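Local coordinates for protein cytosolic IMP-GMP specific 5'-nucleotidase (Legionella pneumophila subsp. pneumophila, PDB 4OHF) that probably hydrolyses the 5'-phosphate of purine nucleoside monophosphates such as IMP and GMP, using a bound magnesium ion in a HAD-type fold, at residues 258-261 with 266-269; 282-287 with 314-319. All blocks are in the same frame, centred on the assembly; numbering follows the deposited sequence.

How the interactions relate
The two contacts illustrate how backbone bonding and side-chain packing divide the work in an α/β nucleotidase. Interaction 1, at the edge of the main sheet within this chain, is a partly buried hairpin held by main-chain hydrogen bonds, with one largely apolar face and one more exposed polar face. Interaction 2 is buried, and its two segments meet through apolar and aromatic side chains alone; its polar bonds lie within or beyond them. The contacts share no element, but strand 277-281 links them: it pairs with strand 257-260 of interaction 1 and leads into helix 284-290 of interaction 2. Their nearest atoms are about 5 Å apart, their centres about 21 Å.

Interaction 1 (258-261 with 266-269); sequences LSVN and TMTN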
# COMPACT_ATOMS: atom_id res chain seq x y z
N LEU B 258 12.99 30.05 -4.73
CA LEU B 258 13.03 31.34 -4.07
C LEU B 258 14.30 31.99 -4.57
O LEU B 258 15.35 31.36 -4.62
CB LEU B 258 13.06 31.17 -2.54
CG LEU B 258 11.73 30.75 -1.91
CD1 LEU B 258 11.90 30.50 -0.42
CD2 LEU B 258 10.71 31.84 -2.14
N SER B 259 14.22 33.24 -5.00
CA SER B 259 15.40 33.91 -5.51
C SER B 259 16.19 34.50 -4.35
O SER B 259 15.62 35.19 -3.50
CB SER B 259 14.98 35.00 -6.48
OG SER B 259 16.13 35.60 -7.05
N VAL B 260 17.49 34.23 -4.31
CA VAL B 260 18.31 34.74 -3.23
C VAL B 260 19.18 35.90 -3.65
O VAL B 260 19.87 35.83 -4.67
CB VAL B 260 19.25 33.65 -2.65
CG1 VAL B 260 19.92 34.15 -1.39
CG2 VAL B 260 18.47 32.39 -2.37
N ASN B 261 19.12 36.98 -2.88
CA ASN B 261 19.94 38.16 -3.12
C ASN B 261 21.33 37.71 -2.64
O ASN B 261 21.53 37.47 -1.45
CB ASN B 261 19.43 39.32 -2.28
CG ASN B 261 20.21 40.61 -2.52
OD1 ASN B 261 21.40 40.70 -2.21
ND2 ASN B 261 19.53 41.60 -3.06
N THR B 266 18.46 38.04 1.56
CA THR B 266 17.00 38.09 1.56
C THR B 266 16.49 37.37 0.33
O THR B 266 17.21 37.21 -0.66
CB THR B 266 16.50 39.55 1.56
OG1 THR B 266 16.90 40.20 0.34
CG2 THR B 266 17.06 40.31 2.76
N MET B 267 15.23 36.92 0.37
CA MET B 267 14.68 36.20 -0.76
C MET B 267 13.34 36.75 -1.26
O MET B 267 12.61 37.44 -0.52
CB MET B 267 14.51 34.72 -0.39
CG MET B 267 15.75 34.10 0.24
SD MET B 267 15.45 32.41 0.82
CE MET B 267 14.65 32.71 2.38
N THR B 268 13.03 36.45 -2.51
CA THR B 268 11.78 36.88 -3.11
C THR B 268 11.19 35.68 -3.84
O THR B 268 11.92 34.83 -4.34
CB THR B 268 11.99 38.00 -4.13
OG1 THR B 268 12.42 37.44 -5.37
CG2 THR B 268 13.04 38.97 -3.64
N ASN B 269 9.86 35.60 -3.90
CA ASN B 269 9.22 34.50 -4.61
C ASN B 269 9.57 34.65 -6.07
O ASN B 269 9.77 35.77 -6.55
CB ASN B 269 7.69 34.54 -4.44
CG ASN B 269 7.25 34.19 -3.04
OD1 ASN B 269 7.72 33.22 -2.46
ND2 ASN B 269 6.34 34.98 -2.50
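S259 and T268 form the hydrogen-bonded pair of a β hairpin whose arms are strands 257-260 and 267-269. S259 N donates to T268 O at 2.9 Å, and T268 N returns the bond to S259 O at 3.0 Å. Nearer the turn, N261 N reaches T266 O at 2.9 Å in an almost straight bond (173° at the hydrogen). The turn itself is pinned by N261 OD1, which accepts from the backbone N of both E263 and N264, while N264 OD1 accepts from T266 N.

Side chains sort by face. V260 and M267, a non-hydrogen-bonded pair, lie side by side and point the same way, with V260 CG2 4.1 Å from M267 CG. The extended start of the M267 chain (chi2 174°) carries its sulfur onward to L258, where SD lies 4.2 Å from CD1, so three apolar residues make one continuous patch. S259 and T268 occupy the other, more open face; there S259 CB comes 3.7 Å from T268 OG1. N269 shares the face of L258, V260 and M267, but its amide is engaged elsewhere: OD1 accepts from Q280 NE2 of the second subunit.

Within the chain, strand 267-269 is the last strand of the mixed sheet. Strand 257-260 is next to it, and bonds along its other edge to strand 277-281, L258 with Q280 and V260 with V278, while M267 makes backbone hydrogen bonds to the second subunit, so that the hairpin is both the edge of the sheet in this chain and part of the interface with the second subunit.

Interaction 2 (282-287 with 314-319); sequences GNAKKF and KDCNWR. With PO4 (phosphate ion), chain I.
A284 and F287, one turn apart on helix 284-290, both pack against the indole of W318. The methyl of A284 sits over one face of the ring, displaced toward its rim, in an off-centre CH-pi contact: CB is 4.2 Å from the centroid of the six-membered ring. C316 SG lies over the same face, 4.2 Å from A284 CB. With CG anti to the backbone N (chi1 179°), F287 comes in through CD1, 3.7 Å from W318 CZ2, with the two ring planes at 64°, an oblique meeting. The F287 ring also meets F206 and, edge-to-face, F240, while F250 covers A284 and W318 from helix 249-252.

The first turn of helix 284-290 is capped by N283, whose OD1 accepts from K286 N at 2.7 Å; its ND2 is in turn bonded to L255 O. The indole is not left without a polar partner, since W318 NE1 bonds to T288 OG1.

Away from this packed centre the contact opens out. K285, whose first side-chain bond leads away from the 314-319 segment, is exposed, and N317, with positive phi, turns the chain from helix 309-315 toward strand 319-323. Beyond W318, R319 bends at chi2 and chi3 and presents its guanidinium edge to a phosphate ion, probably from the crystallisation liquor: R319 NE donates to O1 and R319 NH2 to O3 of the phosphate, each at 2.8 Å; NH2 also bonds to I11 O. K313 NZ, R10 NH2 and T320 N of the same chain, with Y113 OH of the third subunit, also bond to the ion.

Apolar packing thus joins the helix start to the β-α-β crossover that carries W318, whereas the gathered cationic groups probably suit the flank beyond it to binding an anion.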
# COMPACT_ATOMS: atom_id res chain seq x y z
N GLY B 282 13.16 24.86 -4.69
CA GLY B 282 13.00 24.50 -6.09
C GLY B 282 12.65 23.04 -6.35
O GLY B 282 12.48 22.23 -5.43
N ASN B 283 12.54 22.70 -7.63
CA ASN B 283 12.22 21.34 -8.02
C ASN B 283 12.79 21.11 -9.42
O ASN B 283 12.82 22.02 -10.25
CB ASN B 283 10.70 21.09 -7.99
CG ASN B 283 9.92 21.90 -9.02
OD1 ASN B 283 10.01 21.65 -10.23
ND2 ASN B 283 9.16 22.87 -8.56
N ALA B 284 13.26 19.89 -9.66
CA ALA B 284 13.87 19.53 -10.94
C ALA B 284 13.01 19.83 -12.15
O ALA B 284 13.51 20.31 -13.16
CB ALA B 284 14.23 18.06 -10.94
N LYS B 285 11.73 19.52 -12.05
CA LYS B 285 10.79 19.75 -13.14
C LYS B 285 10.92 21.18 -13.69
O LYS B 285 11.23 21.37 -14.87
CB LYS B 285 9.37 19.50 -12.64
CG LYS B 285 8.27 19.83 -13.64
CD LYS B 285 8.17 18.81 -14.76
CE LYS B 285 6.71 18.39 -15.00
NZ LYS B 285 5.79 19.55 -15.20
N LYS B 286 10.70 22.17 -12.82
CA LYS B 286 10.79 23.56 -13.26
C LYS B 286 12.17 23.96 -13.76
O LYS B 286 12.29 24.70 -14.73
CB LYS B 286 10.36 24.50 -12.13
CG LYS B 286 10.50 25.97 -12.48
CD LYS B 286 9.58 26.81 -11.61
CE LYS B 286 10.00 28.27 -11.62
NZ LYS B 286 9.92 28.91 -12.97
N PHE B 287 13.21 23.46 -13.09
CA PHE B 287 14.59 23.77 -13.46
C PHE B 287 14.89 23.33 -14.88
O PHE B 287 15.45 24.08 -15.68
CB PHE B 287 15.55 23.08 -12.48
CG PHE B 287 17.01 23.33 -12.78
CD1 PHE B 287 17.70 22.53 -13.69
CD2 PHE B 287 17.70 24.36 -12.13
CE1 PHE B 287 19.05 22.76 -13.96
CE2 PHE B 287 19.05 24.60 -12.39
CZ PHE B 287 19.73 23.79 -13.31
N LYS B 314 12.00 7.50 -11.28
CA LYS B 314 10.72 7.44 -11.98
C LYS B 314 10.13 8.81 -12.30
O LYS B 314 9.58 9.02 -13.38
CB LYS B 314 9.69 6.66 -11.15
CG LYS B 314 8.35 6.48 -11.83
CD LYS B 314 7.28 5.90 -10.90
CE LYS B 314 6.78 6.94 -9.90
NZ LYS B 314 5.73 6.38 -8.99
N ASP B 315 10.27 9.75 -11.37
CA ASP B 315 9.71 11.08 -11.58
C ASP B 315 10.73 12.14 -11.94
O ASP B 315 10.38 13.32 -12.03
CB ASP B 315 8.98 11.54 -10.32
CG ASP B 315 7.90 10.57 -9.89
OD1 ASP B 315 7.48 10.66 -8.71
OD2 ASP B 315 7.48 9.74 -10.72
N CYS B 316 11.99 11.77 -12.13
CA CYS B 316 12.98 12.77 -12.46
C CYS B 316 13.39 12.72 -13.92
O CYS B 316 12.95 13.55 -14.72
CB CYS B 316 14.20 12.64 -11.57
SG CYS B 316 15.30 14.05 -11.70
N ASN B 317 14.24 11.75 -14.25
CA ASN B 317 14.75 11.52 -15.61
C ASN B 317 16.11 12.15 -15.93
O ASN B 317 16.58 12.11 -17.07
CB ASN B 317 13.70 11.85 -16.70
CG ASN B 317 13.80 13.28 -17.22
OD1 ASN B 317 13.19 13.61 -18.24
ND2 ASN B 317 14.56 14.12 -16.54
N TRP B 318 16.74 12.71 -14.90
CA TRP B 318 18.08 13.29 -15.01
C TRP B 318 19.06 12.12 -14.91
O TRP B 318 18.77 11.12 -14.25
CB TRP B 318 18.39 14.20 -13.82
CG TRP B 318 17.82 15.58 -13.83
CD1 TRP B 318 16.90 16.10 -14.70
CD2 TRP B 318 18.15 16.63 -12.91
NE1 TRP B 318 16.64 17.41 -14.38
CE2 TRP B 318 17.39 17.76 -13.28
CE3 TRP B 318 19.01 16.72 -11.81
CZ2 TRP B 318 17.46 18.97 -12.59
CZ3 TRP B 318 19.08 17.92 -11.12
CH2 TRP B 318 18.31 19.03 -11.51
N ARG B 319 20.22 12.24 -15.53
CA ARG B 319 21.21 11.18 -15.39
C ARG B 319 21.81 11.37 -14.00
O ARG B 319 22.13 12.49 -13.60
CB ARG B 319 22.28 11.31 -16.47
CG ARG B 319 21.73 11.28 -17.89
CD ARG B 319 20.78 10.12 -18.08
NE ARG B 319 21.45 8.84 -17.84
CZ ARG B 319 22.33 8.29 -18.67
NH1 ARG B 319 22.63 8.90 -19.81
NH2 ARG B 319 22.91 7.13 -18.36
P PO4 I . 21.09 6.75 -15.04
O1 PO4 I . 21.65 8.13 -15.11
O2 PO4 I . 21.57 6.09 -13.81
O3 PO4 I . 21.54 5.98 -16.23
O4 PO4 I . 19.61 6.81 -15.03